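Local structure of putative capsular polysaccharide biosynthesis protein (Streptococcus pneumoniae serotype 4, 6EWJ) at residues V83-M88 with V131-E136. The protein probably acts as a pyridoxal phosphate-dependent sugar aminotransferase in teichoic acid biosynthesis. Residues are numbered along the deposited sequence; the frame is centred on the assembly and turned at random.
Sequences VIVPAM and VIIPVE
Val83 and Ile84 pair in parallel with Val131 and Ile132 on neighbouring strands 82-86 and 129-132 of the mixed seven-stranded sheet of the PLP-dependent aminotransferase fold, and the segments run within 17° of each other. Ile84 supplies both backbone bonds. Its N reaches Val131 O at 2.9 Å. Its O accepts Ile133 N at 2.8 Å, a nearly straight bond with an N-H...O angle of 169°. Val83 and Val131 share one face of the sheet, where their CG1 methyls meet at 3.9 Å. With chi1 at -179°, Val83 holds CG1 anti to its N, where it meets both Val131 CG1 and Ile133 CD1. The latter lies 3.7 Å from Val83 CG1, the isoleucine chain slanting across the valine. Val85 lies alongside Ile133, pointing the same way, and puts CG1 against Ile133 CB at 4.0 Å. Helix 92-99 packs against Val83 and Val85 through Ile97. Ile84 and Ile132 occupy the other face in looser contact.

Beyond the bridged pairs the ladder ends where Pro86, which lacks an N-H, takes the place of the next donor to Ile133 O. The chains run on toward the cofactor site: the side chain of Met88 lies about 4 Å from that of Tyr351, and that of Val135 about 5 Å from that of His179, both residues that bind pyridoxal phosphate, which is absent here. Pro86 CG packs on Val135 CG1 as ring and side chain cross. The buried Ile133 O has no hydrogen-bonding partner in the model; against it sits the proline ring, with Pro86 CD 3.1 Å from Ile133 O.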
loop_
_atom_site.group_PDB
_atom_site.type_symbol
_atom_site.label_atom_id
_atom_site.label_comp_id
_atom_site.label_asym_id
_atom_site.label_seq_id
_atom_site.Cartn_x
_atom_site.Cartn_y
_atom_site.Cartn_z
ATOM N N VAL A 83 20.389 6.056 9.824
ATOM C CA VAL A 83 20.327 4.761 9.146
ATOM C C VAL A 83 21.310 4.771 8.025
ATOM O O VAL A 83 21.258 5.635 7.161
ATOM C CB VAL A 83 18.938 4.430 8.550
ATOM C CG1 VAL A 83 18.951 3.056 7.882
ATOM C CG2 VAL A 83 17.893 4.509 9.618
ATOM N N ILE A 84 22.197 3.793 8.027
ATOM C CA ILE A 84 23.231 3.730 7.028
ATOM C C ILE A 84 22.765 2.931 5.809
ATOM O O ILE A 84 22.236 1.822 5.939
ATOM C CB ILE A 84 24.532 3.134 7.613
ATOM C CG1 ILE A 84 25.198 4.179 8.502
ATOM C CG2 ILE A 84 25.455 2.694 6.510
ATOM C CD1 ILE A 84 26.368 3.712 9.327
ATOM N N VAL A 85 23.024 3.479 4.635
ATOM C CA VAL A 85 22.731 2.836 3.376
ATOM C C VAL A 85 23.916 3.023 2.418
ATOM O O VAL A 85 24.629 4.010 2.521
ATOM C CB VAL A 85 21.502 3.408 2.671
ATOM C CG1 VAL A 85 20.281 3.152 3.505
ATOM C CG2 VAL A 85 21.615 4.921 2.394
ATOM N N PRO A 86 24.083 2.107 1.450
ATOM C CA PRO A 86 25.079 2.387 0.424
ATOM C C PRO A 86 24.715 3.550 -0.463
ATOM O O PRO A 86 23.524 3.821 -0.674
ATOM C CB PRO A 86 25.129 1.092 -0.385
ATOM C CG PRO A 86 24.441 0.030 0.438
ATOM C CD PRO A 86 23.445 0.797 1.263
ATOM N N ALA A 87 25.753 4.240 -0.963
ATOM C CA ALA A 87 25.586 5.312 -1.943
ATOM C C ALA A 87 25.132 4.747 -3.292
ATOM O O ALA A 87 24.437 5.446 -4.058
ATOM C CB ALA A 87 26.863 6.109 -2.069
ATOM N N MET A 88 25.411 3.452 -3.520
ATOM C CA MET A 88 25.063 2.734 -4.727
ATOM C C MET A 88 23.929 1.783 -4.395
ATOM O O MET A 88 24.130 0.637 -3.977
ATOM C CB MET A 88 26.289 1.975 -5.266
ATOM C CG MET A 88 26.008 0.918 -6.364
ATOM S SD MET A 88 25.147 1.640 -7.761
ATOM C CE MET A 88 26.338 2.891 -8.183
ATOM N N VAL A 131 20.407 1.425 12.415
ATOM C CA VAL A 131 20.181 0.403 11.399
ATOM C C VAL A 131 21.196 0.553 10.284
ATOM O O VAL A 131 21.589 1.678 9.929
ATOM C CB VAL A 131 18.765 0.492 10.794
ATOM C CG1 VAL A 131 18.612 -0.393 9.568
ATOM C CG2 VAL A 131 17.714 0.102 11.814
ATOM N N ILE A 132 21.626 -0.577 9.748
ATOM C CA ILE A 132 22.399 -0.629 8.532
ATOM C C ILE A 132 21.547 -1.403 7.530
ATOM O O ILE A 132 21.030 -2.494 7.853
ATOM C CB ILE A 132 23.755 -1.334 8.724
ATOM C CG1 ILE A 132 24.605 -0.561 9.713
ATOM C CG2 ILE A 132 24.497 -1.431 7.383
ATOM C CD1 ILE A 132 25.791 -1.309 10.274
ATOM N N ILE A 133 21.422 -0.850 6.319
ATOM C CA ILE A 133 20.724 -1.507 5.202
ATOM C C ILE A 133 21.688 -1.867 4.031
ATOM O O ILE A 133 21.808 -1.096 3.073
ATOM C CB ILE A 133 19.518 -0.645 4.662
ATOM C CG1 ILE A 133 18.626 -0.152 5.814
ATOM C CG2 ILE A 133 18.679 -1.461 3.650
ATOM C CD1 ILE A 133 17.425 0.712 5.385
ATOM N N PRO A 134 22.354 -3.038 4.084
ATOM C CA PRO A 134 23.020 -3.533 2.893
ATOM C C PRO A 134 22.015 -3.888 1.786
ATOM O O PRO A 134 20.890 -4.333 2.105
ATOM C CB PRO A 134 23.709 -4.832 3.388
ATOM C CG PRO A 134 23.564 -4.854 4.881
ATOM C CD PRO A 134 22.295 -4.077 5.133
ATOM N N VAL A 135 22.435 -3.753 0.533
ATOM C CA VAL A 135 21.656 -4.218 -0.589
ATOM C C VAL A 135 22.317 -5.405 -1.269
ATOM O O VAL A 135 23.533 -5.383 -1.570
ATOM C CB VAL A 135 21.379 -3.095 -1.618
ATOM C CG1 VAL A 135 22.637 -2.519 -2.222
ATOM C CG2 VAL A 135 20.495 -3.571 -2.747
ATOM N N GLU A 136 21.523 -6.421 -1.541
ATOM C CA GLU A 136 22.027 -7.645 -2.096
ATOM C C GLU A 136 21.901 -7.500 -3.621
ATOM O O GLU A 136 21.071 -8.101 -4.291
ATOM C CB GLU A 136 21.299 -8.875 -1.552
ATOM C CG GLU A 136 20.883 -8.833 -0.100
ATOM C CD GLU A 136 22.005 -8.728 0.921
ATOM O OE1 GLU A 136 23.215 -8.709 0.583
ATOM O OE2 GLU A 136 21.633 -8.632 2.122
#